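Local structure of O-phospho-L-seryl-tRNA:Cys-tRNA synthase (Methanocaldococcus jannaschii DSM 2661, 5X6B) at residues E105-F110 and D114-T119; E124-V129 and P225-C230; M237-K242 and D247-S252; R325-E330 and E400-V405; I334-L339 and N407-I412. The protein probably converts O-phosphoserine carried on tRNA(Cys) into cysteine, with pyridoxal phosphate joined to a lysine as a Schiff base. All coordinates share one frame; numbering follows the deposited sequence.

In the fold
The five contacts fall into two groups. Contacts 1, 2 and 3 all reach the seven-stranded sheet of the cofactor-binding domain. The centre of contact 3 lies about 10 Å from those of contacts 1 and 2, and Asp114 OD1 meets Lys242 NZ in a salt bridge between contacts 1 and 3. Contacts 2 and 3 use neighbouring strands and supply Asn229 and Ser252, whose side chains hydrogen-bond to the pyridoxal phosphate carried by Lys255. Contacts 4 and 5 share helix 399-415, with centres about 10 Å apart, in a region that includes the three-stranded sheet. The nearest atoms of contacts 1 and 5 are about 15 Å and 49 Å from the bound nucleic acid.

Contact 1 of 5, residues E105-F110 and D114-T119; sequences EDIAKF and DCARPT
Ile107 meets Ala116 through its branch methyl, CG2, which lies 3.6 Å from Ala116 CB. The first torsion explains this: CG1 is anti to the backbone N (chi1 -163°), and the longer arm leads away from the strand, leaving CG2 to touch it. Ala108 points at the same place, its CB 4.4 Å from Ala116 CB and 4.3 Å from Asp114 O. Small side chains on both sides let the backbones come close, as the Ala108 CA to Ala116 CA distance of 5.6 Å shows. The axes of helix 105-110 and strand 115-119 approach to 7.1 Å, with their directions 123° apart. No hydrogen bond joins the two segments. On the strand, Arg117 NH1 donates to Ala116 O at 2.9 Å, tilted 31° from the carbonyl plane, while Arg117 NH2 forms a salt bridge with Glu287. Strand 115-119 is one of the two outermost strands of the seven-stranded sheet within this chain and is hydrogen-bonded along its backbone to strand 264-268. Helix 100-111 packs beside it, with Ile107 and Phe110 resting on helix 307-314, and Asp106 hydrogen-bonded to Tyr44 of the second subunit.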
# COMPACT_ATOMS: atom_id res chain seq x y z
N GLU B 105 8.46 5.41 15.47
CA GLU B 105 8.95 6.39 16.41
C GLU B 105 8.77 7.81 15.84
O GLU B 105 8.45 8.74 16.58
CB GLU B 105 10.41 6.12 16.77
CG GLU B 105 11.44 6.85 15.93
CD GLU B 105 12.84 6.32 16.13
OE1 GLU B 105 13.01 5.39 16.95
OE2 GLU B 105 13.78 6.83 15.48
N ASP B 106 8.94 7.96 14.53
CA ASP B 106 8.76 9.27 13.90
C ASP B 106 7.30 9.69 13.90
O ASP B 106 6.98 10.86 14.10
CB ASP B 106 9.30 9.26 12.46
CG ASP B 106 10.81 9.14 12.41
OD1 ASP B 106 11.46 9.40 13.45
OD2 ASP B 106 11.35 8.79 11.34
N ILE B 107 6.40 8.73 13.71
CA ILE B 107 4.97 9.01 13.73
C ILE B 107 4.53 9.30 15.17
O ILE B 107 3.51 9.94 15.40
CB ILE B 107 4.14 7.85 13.13
CG1 ILE B 107 2.73 8.32 12.77
CG2 ILE B 107 4.07 6.68 14.08
CD1 ILE B 107 2.70 9.35 11.66
N ALA B 108 5.33 8.83 16.13
CA ALA B 108 5.06 9.09 17.53
C ALA B 108 5.43 10.53 17.89
O ALA B 108 4.64 11.24 18.52
CB ALA B 108 5.81 8.11 18.41
N LYS B 109 6.62 10.95 17.48
CA LYS B 109 7.06 12.33 17.69
C LYS B 109 6.10 13.29 16.99
O LYS B 109 5.72 14.32 17.55
CB LYS B 109 8.47 12.55 17.15
CG LYS B 109 9.57 11.79 17.88
CD LYS B 109 10.93 12.16 17.31
CE LYS B 109 12.06 11.42 18.02
NZ LYS B 109 13.39 11.76 17.45
N PHE B 110 5.71 12.92 15.78
CA PHE B 110 4.82 13.73 14.95
C PHE B 110 3.50 14.00 15.65
O PHE B 110 2.90 15.06 15.47
CB PHE B 110 4.58 13.02 13.61
CG PHE B 110 3.65 13.75 12.68
CD1 PHE B 110 4.01 14.96 12.12
CD2 PHE B 110 2.42 13.20 12.34
CE1 PHE B 110 3.17 15.63 11.26
CE2 PHE B 110 1.57 13.86 11.48
CZ PHE B 110 1.94 15.08 10.93
N ASP B 114 3.86 8.90 23.27
CA ASP B 114 4.96 8.05 23.71
C ASP B 114 5.23 6.91 22.74
O ASP B 114 6.37 6.62 22.40
CB ASP B 114 4.68 7.50 25.11
CG ASP B 114 4.79 8.55 26.20
OD1 ASP B 114 5.56 9.52 26.02
OD2 ASP B 114 4.10 8.41 27.23
N CYS B 115 4.16 6.24 22.31
CA CYS B 115 4.28 5.04 21.50
C CYS B 115 3.29 5.07 20.34
O CYS B 115 2.36 5.88 20.33
CB CYS B 115 4.03 3.79 22.35
SG CYS B 115 4.79 3.81 23.99
N ALA B 116 3.49 4.18 19.38
CA ALA B 116 2.59 4.06 18.24
C ALA B 116 2.59 2.64 17.67
O ALA B 116 3.59 1.93 17.77
CB ALA B 116 2.96 5.06 17.15
N ARG B 117 1.46 2.23 17.10
CA ARG B 117 1.36 0.93 16.44
C ARG B 117 0.56 1.04 15.15
O ARG B 117 -0.40 1.80 15.07
CB ARG B 117 0.70 -0.10 17.37
CG ARG B 117 1.59 -0.61 18.50
CD ARG B 117 2.77 -1.41 17.97
NE ARG B 117 3.58 -1.99 19.04
CZ ARG B 117 4.64 -1.41 19.59
NH1 ARG B 117 5.03 -0.21 19.19
NH2 ARG B 117 5.31 -2.03 20.56
N PRO B 118 0.97 0.29 14.12
CA PRO B 118 0.23 0.25 12.85
C PRO B 118 -1.04 -0.56 12.97
O PRO B 118 -1.05 -1.60 13.64
CB PRO B 118 1.22 -0.42 11.89
CG PRO B 118 2.05 -1.28 12.78
CD PRO B 118 2.19 -0.53 14.07
N THR B 119 -2.11 -0.10 12.34
CA THR B 119 -3.40 -0.78 12.37
C THR B 119 -3.99 -0.86 10.97
O THR B 119 -3.46 -0.29 10.02
CB THR B 119 -4.40 -0.05 13.29
OG1 THR B 119 -4.61 1.28 12.82
CG2 THR B 119 -3.88 -0.01 14.72

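Contact 2 of 5, residues E124-V129 and P225-C230; sequences EGKFIV and PFLLNC
Leu227 is the first residue of 225-230 to touch helix 124-129, and a single methyl does the work. Its CG stands anti to the backbone N (chi1 162°), and CD2 lies 3.8 Å from Val129 CG2 and 4.1 Å from Lys126 CG. That methyl thus touches two residues about one helical turn apart, and the leucine crosses the lysine at about a right angle. Leu228 points elsewhere and packs on helix 212-221, on the other face of the sheet. This is the layered arrangement of a fold type I pyridoxal phosphate enzyme: a mainly parallel sheet with helices on both sides. Helix 124-129 runs nearly antiparallel to strand 226-229, at 173°, with a closest axis approach of 10.4 Å. Asn229 then reaches the lysine farther out. The extended chain of Lys126 carries CE above the plane of the Asn229 amide, 3.5 Å from its CG. Lys126 NZ and Asn229 ND2 are 3.2 Å apart, but both are donors and no bond joins them. Each has its own partners: NZ bonds the hydroxyls of Thr149 and Ser150, while ND2 bonds N1 of the modified residue at position 255. Asn229 OD1 accepts from Ala231 N, which together with the ND2 bond to the cofactor nitrogen helps fix the rotation of this buried amide.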
# COMPACT_ATOMS: atom_id res chain seq x y z
N GLU B 124 -10.01 -0.41 13.83
CA GLU B 124 -9.28 -1.41 14.59
C GLU B 124 -8.57 -0.80 15.79
O GLU B 124 -8.46 -1.44 16.83
CB GLU B 124 -8.27 -2.12 13.68
CG GLU B 124 -8.90 -2.95 12.57
CD GLU B 124 -9.51 -4.26 13.06
OE1 GLU B 124 -9.45 -4.54 14.28
OE2 GLU B 124 -10.05 -5.01 12.22
N GLY B 125 -8.10 0.43 15.64
CA GLY B 125 -7.43 1.12 16.73
C GLY B 125 -8.36 1.34 17.91
O GLY B 125 -7.95 1.21 19.06
N LYS B 126 -9.61 1.68 17.61
CA LYS B 126 -10.61 1.87 18.65
C LYS B 126 -10.92 0.55 19.32
O LYS B 126 -10.91 0.45 20.55
CB LYS B 126 -11.90 2.46 18.07
CG LYS B 126 -11.79 3.84 17.47
CD LYS B 126 -13.10 4.19 16.80
CE LYS B 126 -13.03 5.49 16.06
NZ LYS B 126 -14.31 5.73 15.32
N PHE B 127 -11.21 -0.46 18.51
CA PHE B 127 -11.55 -1.77 19.01
C PHE B 127 -10.45 -2.33 19.90
O PHE B 127 -10.72 -2.95 20.92
CB PHE B 127 -11.83 -2.75 17.87
CG PHE B 127 -12.09 -4.15 18.33
CD1 PHE B 127 -13.22 -4.45 19.07
CD2 PHE B 127 -11.19 -5.16 18.05
CE1 PHE B 127 -13.46 -5.73 19.51
CE2 PHE B 127 -11.42 -6.45 18.48
CZ PHE B 127 -12.56 -6.74 19.22
N ILE B 128 -9.20 -2.08 19.51
CA ILE B 128 -8.05 -2.56 20.27
C ILE B 128 -8.03 -2.01 21.68
O ILE B 128 -7.90 -2.76 22.64
CB ILE B 128 -6.73 -2.22 19.57
CG1 ILE B 128 -6.49 -3.18 18.40
CG2 ILE B 128 -5.56 -2.31 20.54
CD1 ILE B 128 -5.35 -2.78 17.51
N VAL B 129 -8.18 -0.69 21.82
CA VAL B 129 -8.14 -0.09 23.16
C VAL B 129 -9.41 -0.44 23.94
O VAL B 129 -9.37 -0.59 25.16
CB VAL B 129 -7.95 1.45 23.10
CG1 VAL B 129 -6.63 1.80 22.44
CG2 VAL B 129 -9.11 2.12 22.39
N PRO B 225 -9.49 6.86 31.18
CA PRO B 225 -8.72 6.86 29.93
C PRO B 225 -9.42 7.61 28.79
O PRO B 225 -10.63 7.47 28.60
CB PRO B 225 -8.60 5.37 29.59
CG PRO B 225 -8.64 4.70 30.92
CD PRO B 225 -9.59 5.50 31.76
N PHE B 226 -8.64 8.41 28.06
CA PHE B 226 -9.16 9.28 27.02
C PHE B 226 -8.60 8.91 25.64
O PHE B 226 -7.40 9.00 25.39
CB PHE B 226 -8.85 10.74 27.36
CG PHE B 226 -9.31 11.74 26.32
CD1 PHE B 226 -10.54 11.61 25.69
CD2 PHE B 226 -8.52 12.84 26.01
CE1 PHE B 226 -10.96 12.53 24.75
CE2 PHE B 226 -8.94 13.77 25.07
CZ PHE B 226 -10.16 13.62 24.44
N LEU B 227 -9.50 8.47 24.76
CA LEU B 227 -9.15 8.20 23.37
C LEU B 227 -9.67 9.30 22.45
O LEU B 227 -10.88 9.54 22.38
CB LEU B 227 -9.70 6.85 22.92
CG LEU B 227 -9.79 6.63 21.40
CD1 LEU B 227 -8.40 6.57 20.78
CD2 LEU B 227 -10.57 5.37 21.08
N LEU B 228 -8.76 9.97 21.76
CA LEU B 228 -9.12 11.00 20.79
C LEU B 228 -9.15 10.42 19.38
O LEU B 228 -8.11 10.00 18.86
CB LEU B 228 -8.15 12.18 20.87
CG LEU B 228 -8.39 13.38 19.95
CD1 LEU B 228 -9.75 14.01 20.19
CD2 LEU B 228 -7.28 14.39 20.11
N ASN B 229 -10.33 10.37 18.78
CA ASN B 229 -10.46 9.86 17.42
C ASN B 229 -9.97 10.87 16.41
O ASN B 229 -10.72 11.74 15.96
CB ASN B 229 -11.91 9.49 17.10
CG ASN B 229 -12.06 8.88 15.72
OD1 ASN B 229 -11.07 8.54 15.07
ND2 ASN B 229 -13.30 8.77 15.25
N CYS B 230 -8.70 10.76 16.04
CA CYS B 230 -8.09 11.70 15.13
C CYS B 230 -8.18 11.27 13.67
O CYS B 230 -7.40 11.72 12.83
CB CYS B 230 -6.64 11.93 15.51
SG CYS B 230 -6.48 12.90 17.01

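Contact 3 of 5, residues M237-K242 and D247-S252; sequences MPVNGK and DFIVAS
Gly241 and Val239 pack on Ile249 in an apolar contact between a connecting loop and a strand. The strand, 248-252, belongs to the mixed seven-stranded sheet of the fold type I pyridoxal phosphate enzymes, where it lies parallel to 226-229 and antiparallel to 264-268. Segment 237-242 is part of the irregular connection from 226-229 to 248-252 and has no regular secondary structure of its own. The evidence for simple packing is direct: no hydrogen bond crosses between the segments, and the buried surface is small, 94 Å² in all. The two backbones stay well apart, with Gly241 CA and Ile249 CA 7.2 Å from each other, and the gap is spanned mainly by the Ile249 side chain. Ile249 does so with its long arm: CG1 is anti to the carbonyl carbon and CD1 continues in the extended direction (chi2 176°), toward the loop. The loop is tied to helix 100-111 by backbone hydrogen bonding of Gly241 with Leu111, and Asn240 OD1 bonds Asn112 ND2. Farther along the strand, Ser252 OG bonds the cofactor phosphate atom OP3. Val239 adds a lighter touch, its CG1 4.4 Å from Ile249 CD1. The nearest approach is to the backbone of the glycine, where Ile249 CD1 sits 3.6 Å from Gly241 CA and 4.2 Å from Gly241 N.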
# COMPACT_ATOMS: atom_id res chain seq x y z
N MET B 237 -4.26 18.53 9.74
CA MET B 237 -3.82 19.59 10.63
C MET B 237 -2.87 19.00 11.67
O MET B 237 -2.89 17.80 11.92
CB MET B 237 -5.02 20.25 11.31
CG MET B 237 -5.71 19.37 12.33
SD MET B 237 -7.21 20.12 13.00
CE MET B 237 -8.36 19.90 11.64
N PRO B 238 -2.02 19.85 12.27
CA PRO B 238 -1.13 19.36 13.32
C PRO B 238 -1.89 18.94 14.58
O PRO B 238 -2.92 19.53 14.90
CB PRO B 238 -0.22 20.56 13.61
CG PRO B 238 -0.96 21.74 13.08
CD PRO B 238 -1.74 21.25 11.91
N VAL B 239 -1.40 17.92 15.27
CA VAL B 239 -2.06 17.40 16.46
C VAL B 239 -1.06 17.05 17.55
O VAL B 239 -0.15 16.25 17.33
CB VAL B 239 -2.91 16.15 16.15
CG1 VAL B 239 -3.39 15.50 17.44
CG2 VAL B 239 -4.10 16.50 15.27
N ASN B 240 -1.21 17.65 18.72
CA ASN B 240 -0.36 17.35 19.87
C ASN B 240 -1.14 16.56 20.91
O ASN B 240 -2.01 17.10 21.59
CB ASN B 240 0.20 18.63 20.49
CG ASN B 240 1.27 18.36 21.53
OD1 ASN B 240 1.32 17.28 22.13
ND2 ASN B 240 2.13 19.34 21.77
N GLY B 241 -0.81 15.27 21.03
CA GLY B 241 -1.53 14.39 21.92
C GLY B 241 -1.36 14.68 23.40
O GLY B 241 -2.31 14.59 24.17
N LYS B 242 -0.14 15.04 23.81
CA LYS B 242 0.13 15.32 25.22
C LYS B 242 -0.52 16.62 25.68
O LYS B 242 -1.00 16.70 26.81
CB LYS B 242 1.63 15.36 25.48
CG LYS B 242 2.31 14.01 25.35
CD LYS B 242 3.81 14.11 25.58
CE LYS B 242 4.48 12.76 25.34
NZ LYS B 242 4.00 11.73 26.29
N ASP B 247 -4.73 10.01 26.03
CA ASP B 247 -4.08 8.76 26.41
C ASP B 247 -3.87 7.92 25.16
O ASP B 247 -2.83 7.28 24.99
CB ASP B 247 -4.92 8.01 27.44
CG ASP B 247 -5.13 8.80 28.71
OD1 ASP B 247 -4.13 9.31 29.27
OD2 ASP B 247 -6.30 8.96 29.11
N PHE B 248 -4.87 7.94 24.30
CA PHE B 248 -4.81 7.23 23.03
C PHE B 248 -5.18 8.15 21.87
O PHE B 248 -6.00 9.06 22.01
CB PHE B 248 -5.75 6.03 23.04
CG PHE B 248 -5.61 5.17 24.26
CD1 PHE B 248 -4.57 4.27 24.37
CD2 PHE B 248 -6.54 5.24 25.28
CE1 PHE B 248 -4.44 3.48 25.49
CE2 PHE B 248 -6.42 4.45 26.40
CZ PHE B 248 -5.37 3.56 26.51
N ILE B 249 -4.57 7.89 20.72
CA ILE B 249 -4.93 8.56 19.49
C ILE B 249 -5.01 7.54 18.36
O ILE B 249 -4.07 6.78 18.13
CB ILE B 249 -3.93 9.66 19.10
CG1 ILE B 249 -3.98 10.81 20.11
CG2 ILE B 249 -4.22 10.18 17.70
CD1 ILE B 249 -2.96 11.87 19.86
N VAL B 250 -6.14 7.51 17.66
CA VAL B 250 -6.24 6.71 16.46
C VAL B 250 -6.20 7.61 15.23
O VAL B 250 -6.82 8.68 15.20
CB VAL B 250 -7.52 5.85 16.44
CG1 VAL B 250 -7.44 4.79 17.54
CG2 VAL B 250 -8.76 6.71 16.60
N ALA B 251 -5.44 7.19 14.23
CA ALA B 251 -5.34 7.93 12.98
C ALA B 251 -5.76 7.04 11.82
O ALA B 251 -5.61 5.82 11.89
CB ALA B 251 -3.93 8.46 12.77
N SER B 252 -6.29 7.65 10.77
CA SER B 252 -6.66 6.92 9.57
C SER B 252 -5.73 7.26 8.42
O SER B 252 -5.66 8.42 7.99
CB SER B 252 -8.11 7.21 9.19
OG SER B 252 -8.51 6.39 8.10

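Contact 4 of 5, residues R325-E330 and E400-V405; sequences RYVVDE and EQVEYV
Val402 CG1 fills the close-packed part of this contact, set between Tyr326 and Val327 of the other helix. It is 3.8 Å from Tyr326 CD2 and 3.9 Å from Val327 CG2. The methyl is placed by its torsion, with CG1 anti to the backbone N (chi1 178°), and it meets the tyrosine ring obliquely as the two side chains slide past each other in opposite directions. The helix segments run nearly parallel, 19° apart, at a closest axis approach of 10.6 Å. Val327 and Val402 are buried: Val327 rests also on Ile349 of strand 349-352 and on Val406, and Val402 on Leu397. The outer side is looser. There Tyr326 OH comes only to 4.4 Å from Glu403 CG, Glu403 is exposed, and both residues touch a crystal neighbour, so their outer ends may owe something to the lattice. Facing elsewhere, Glu400 pairs with a basic side chain of another protein's chain, and Gln401 NE2 hydrogen-bonds to the backbone of that other chain. Between the two segments no hydrogen bond or ion pair forms; their association therefore rests on apolar side-chain packing, with the Tyr326 hydroxyl and Glu403 at its outer side.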
# COMPACT_ATOMS: atom_id res chain seq x y z
N ARG B 325 -13.17 27.71 2.61
CA ARG B 325 -13.98 28.89 2.91
C ARG B 325 -14.35 29.64 1.65
O ARG B 325 -15.42 30.26 1.59
CB ARG B 325 -13.25 29.80 3.89
CG ARG B 325 -13.07 29.16 5.25
CD ARG B 325 -12.40 30.07 6.25
NE ARG B 325 -12.15 29.36 7.50
CZ ARG B 325 -11.52 29.88 8.55
NH1 ARG B 325 -11.07 31.13 8.50
NH2 ARG B 325 -11.34 29.15 9.64
N TYR B 326 -13.49 29.59 0.64
CA TYR B 326 -13.81 30.16 -0.67
C TYR B 326 -15.05 29.48 -1.24
O TYR B 326 -15.93 30.15 -1.79
CB TYR B 326 -12.64 30.02 -1.64
CG TYR B 326 -12.99 30.38 -3.06
CD1 TYR B 326 -13.05 31.71 -3.47
CD2 TYR B 326 -13.28 29.40 -4.00
CE1 TYR B 326 -13.37 32.05 -4.77
CE2 TYR B 326 -13.61 29.73 -5.31
CZ TYR B 326 -13.65 31.05 -5.69
OH TYR B 326 -13.98 31.37 -6.98
N VAL B 327 -15.11 28.16 -1.12
CA VAL B 327 -16.25 27.39 -1.60
C VAL B 327 -17.53 27.73 -0.85
O VAL B 327 -18.57 27.96 -1.47
CB VAL B 327 -15.98 25.87 -1.48
CG1 VAL B 327 -17.22 25.07 -1.82
CG2 VAL B 327 -14.82 25.46 -2.39
N VAL B 328 -17.44 27.78 0.48
CA VAL B 328 -18.61 28.11 1.30
C VAL B 328 -19.14 29.50 0.98
O VAL B 328 -20.33 29.66 0.69
CB VAL B 328 -18.28 28.03 2.81
CG1 VAL B 328 -19.38 28.71 3.62
CG2 VAL B 328 -18.12 26.59 3.25
N ASP B 329 -18.27 30.50 1.02
CA ASP B 329 -18.67 31.89 0.77
C ASP B 329 -19.30 32.03 -0.61
O ASP B 329 -20.19 32.86 -0.82
CB ASP B 329 -17.46 32.83 0.89
CG ASP B 329 -16.91 32.89 2.30
OD1 ASP B 329 -17.61 32.49 3.25
OD2 ASP B 329 -15.76 33.36 2.46
N GLU B 330 -18.84 31.22 -1.55
CA GLU B 330 -19.24 31.37 -2.94
C GLU B 330 -20.55 30.65 -3.25
O GLU B 330 -21.39 31.17 -3.98
CB GLU B 330 -18.12 30.86 -3.86
CG GLU B 330 -18.17 31.41 -5.26
CD GLU B 330 -17.83 32.89 -5.33
OE1 GLU B 330 -17.14 33.40 -4.43
OE2 GLU B 330 -18.27 33.54 -6.30
N GLU B 400 -7.21 25.96 -9.42
CA GLU B 400 -7.92 25.95 -10.68
C GLU B 400 -9.07 24.95 -10.63
O GLU B 400 -10.17 25.22 -11.12
CB GLU B 400 -6.98 25.62 -11.83
CG GLU B 400 -7.63 25.70 -13.21
CD GLU B 400 -6.62 25.58 -14.34
OE1 GLU B 400 -5.40 25.67 -14.07
OE2 GLU B 400 -7.05 25.40 -15.50
N GLN B 401 -8.82 23.80 -10.02
CA GLN B 401 -9.85 22.79 -9.87
C GLN B 401 -10.95 23.27 -8.94
O GLN B 401 -12.13 23.01 -9.16
CB GLN B 401 -9.25 21.48 -9.37
CG GLN B 401 -8.34 20.82 -10.38
CD GLN B 401 -7.60 19.63 -9.82
OE1 GLN B 401 -7.02 19.70 -8.74
NE2 GLN B 401 -7.63 18.52 -10.56
N VAL B 402 -10.56 24.01 -7.90
CA VAL B 402 -11.52 24.59 -6.98
C VAL B 402 -12.47 25.56 -7.71
O VAL B 402 -13.69 25.47 -7.55
CB VAL B 402 -10.81 25.32 -5.82
CG1 VAL B 402 -11.83 25.98 -4.90
CG2 VAL B 402 -9.92 24.36 -5.04
N GLU B 403 -11.90 26.46 -8.51
CA GLU B 403 -12.73 27.39 -9.29
C GLU B 403 -13.64 26.64 -10.25
O GLU B 403 -14.81 26.99 -10.40
CB GLU B 403 -11.88 28.37 -10.10
CG GLU B 403 -10.94 29.28 -9.33
CD GLU B 403 -10.29 30.29 -10.27
OE1 GLU B 403 -10.99 30.78 -11.18
OE2 GLU B 403 -9.07 30.55 -10.13
N TYR B 404 -13.09 25.62 -10.90
CA TYR B 404 -13.86 24.83 -11.85
C TYR B 404 -15.11 24.25 -11.20
O TYR B 404 -16.21 24.40 -11.72
CB TYR B 404 -13.00 23.70 -12.42
CG TYR B 404 -13.74 22.85 -13.43
CD1 TYR B 404 -13.75 23.20 -14.77
CD2 TYR B 404 -14.44 21.71 -13.04
CE1 TYR B 404 -14.42 22.44 -15.70
CE2 TYR B 404 -15.12 20.95 -13.96
CZ TYR B 404 -15.11 21.31 -15.29
OH TYR B 404 -15.78 20.56 -16.22
N VAL B 405 -14.92 23.59 -10.05
CA VAL B 405 -16.01 22.97 -9.32
C VAL B 405 -17.10 23.98 -8.95
O VAL B 405 -18.29 23.73 -9.17
CB VAL B 405 -15.51 22.28 -8.04
CG1 VAL B 405 -16.68 21.79 -7.21
CG2 VAL B 405 -14.55 21.15 -8.39

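Contact 5 of 5, residues I334-L339 and N407-I412; sequences IGFKQL and NAIKEI
Two isoleucines, one from each segment, approach the Phe336 ring from the same side of its plane. Ile334 CD1 lies over that face, 4.2 Å above the plane and displaced toward the rim. Ile409 CG2 comes in obliquely, 3.8 Å from Phe336 CE2 and 3.9 Å from Phe336 CZ. The two isoleucines also meet directly, crossing at about a right angle, with Ile334 CD1 4.0 Å from Ile409 CG2. Ile334 reaches both neighbours because its CG1 lies between the backbone N and the carbonyl carbon (chi1 61°), while its CG2 stays near the stem of Lys410, 4.0 Å from Lys410 CG. Gly335, between the two touching residues, has a positive phi of 110° and is the C-prime residue of a Schellman motif closing helix 317-331, with Phe336 N bonded to Leu331 O. Farther out, Phe336 meets the ring of Phe351 on strand 349-352. Lys410 thus lends its aliphatic part to an apolar cluster while NZ turns to Glu330, so charge pairing lies beside the packing and no polar bond links the two segments.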
# COMPACT_ATOMS: atom_id res chain seq x y z
N ILE B 334 -25.63 31.28 -4.18
CA ILE B 334 -26.67 30.67 -5.01
C ILE B 334 -27.69 29.93 -4.17
O ILE B 334 -28.61 29.31 -4.70
CB ILE B 334 -26.08 29.70 -6.06
CG1 ILE B 334 -25.34 28.55 -5.38
CG2 ILE B 334 -25.17 30.44 -7.02
CD1 ILE B 334 -24.88 27.47 -6.32
N GLY B 335 -27.53 29.98 -2.85
CA GLY B 335 -28.52 29.42 -1.95
C GLY B 335 -28.12 28.16 -1.20
O GLY B 335 -28.99 27.41 -0.75
N PHE B 336 -26.83 27.92 -1.07
CA PHE B 336 -26.36 26.80 -0.26
C PHE B 336 -26.07 27.31 1.15
O PHE B 336 -25.33 28.27 1.32
CB PHE B 336 -25.10 26.15 -0.85
CG PHE B 336 -25.36 25.31 -2.08
CD1 PHE B 336 -26.59 25.34 -2.73
CD2 PHE B 336 -24.38 24.45 -2.56
CE1 PHE B 336 -26.82 24.56 -3.85
CE2 PHE B 336 -24.61 23.66 -3.68
CZ PHE B 336 -25.83 23.72 -4.33
N LYS B 337 -26.65 26.67 2.16
CA LYS B 337 -26.39 27.07 3.53
C LYS B 337 -25.40 26.11 4.18
O LYS B 337 -25.68 24.92 4.32
CB LYS B 337 -27.69 27.11 4.34
CG LYS B 337 -27.48 27.49 5.81
CD LYS B 337 -28.82 27.58 6.55
CE LYS B 337 -28.63 28.01 8.00
NZ LYS B 337 -27.97 29.34 8.10
N GLN B 338 -24.24 26.63 4.56
CA GLN B 338 -23.26 25.82 5.26
C GLN B 338 -23.82 25.39 6.61
O GLN B 338 -24.29 26.22 7.39
CB GLN B 338 -21.95 26.57 5.47
CG GLN B 338 -20.93 25.74 6.26
CD GLN B 338 -19.99 26.59 7.08
OE1 GLN B 338 -19.56 27.66 6.66
NE2 GLN B 338 -19.67 26.11 8.28
N LEU B 339 -23.79 24.09 6.87
CA LEU B 339 -24.18 23.58 8.18
C LEU B 339 -22.94 23.47 9.04
O LEU B 339 -21.82 23.56 8.54
CB LEU B 339 -24.89 22.24 8.06
CG LEU B 339 -26.24 22.32 7.33
CD1 LEU B 339 -26.91 20.96 7.24
CD2 LEU B 339 -27.14 23.34 8.02
N ASN B 407 -17.73 27.05 -10.22
CA ASN B 407 -18.40 27.55 -11.41
C ASN B 407 -19.35 26.50 -11.98
O ASN B 407 -20.44 26.82 -12.46
CB ASN B 407 -17.39 27.96 -12.48
CG ASN B 407 -16.59 29.19 -12.07
OD1 ASN B 407 -17.05 30.01 -11.27
ND2 ASN B 407 -15.39 29.32 -12.62
N ALA B 408 -18.93 25.24 -11.89
CA ALA B 408 -19.73 24.13 -12.38
C ALA B 408 -21.07 24.08 -11.68
O ALA B 408 -22.12 24.11 -12.33
CB ALA B 408 -18.98 22.82 -12.19
N ILE B 409 -21.04 24.04 -10.35
CA ILE B 409 -22.25 24.01 -9.54
C ILE B 409 -23.15 25.21 -9.81
O ILE B 409 -24.37 25.06 -9.96
CB ILE B 409 -21.91 23.97 -8.03
CG1 ILE B 409 -21.07 22.73 -7.71
CG2 ILE B 409 -23.18 23.98 -7.19
CD1 ILE B 409 -20.54 22.71 -6.29
N LYS B 410 -22.56 26.40 -9.89
CA LYS B 410 -23.29 27.62 -10.21
C LYS B 410 -24.04 27.51 -11.54
O LYS B 410 -25.21 27.87 -11.63
CB LYS B 410 -22.36 28.82 -10.26
CG LYS B 410 -21.87 29.30 -8.90
CD LYS B 410 -21.05 30.57 -9.05
CE LYS B 410 -20.62 31.11 -7.70
NZ LYS B 410 -19.84 32.38 -7.85
N GLU B 411 -23.35 27.01 -12.56
CA GLU B 411 -23.95 26.88 -13.88
C GLU B 411 -24.99 25.78 -13.92
O GLU B 411 -25.89 25.80 -14.76
CB GLU B 411 -22.88 26.63 -14.93
CG GLU B 411 -21.90 27.77 -15.12
CD GLU B 411 -20.70 27.35 -15.92
OE1 GLU B 411 -20.66 26.19 -16.37
OE2 GLU B 411 -19.78 28.18 -16.10
N ILE B 412 -24.87 24.80 -13.02
CA ILE B 412 -25.88 23.76 -12.91
C ILE B 412 -27.20 24.35 -12.42
O ILE B 412 -28.23 24.22 -13.07
CB ILE B 412 -25.48 22.63 -11.94
CG1 ILE B 412 -24.22 21.92 -12.44
CG2 ILE B 412 -26.61 21.63 -11.80
CD1 ILE B 412 -24.35 21.39 -13.82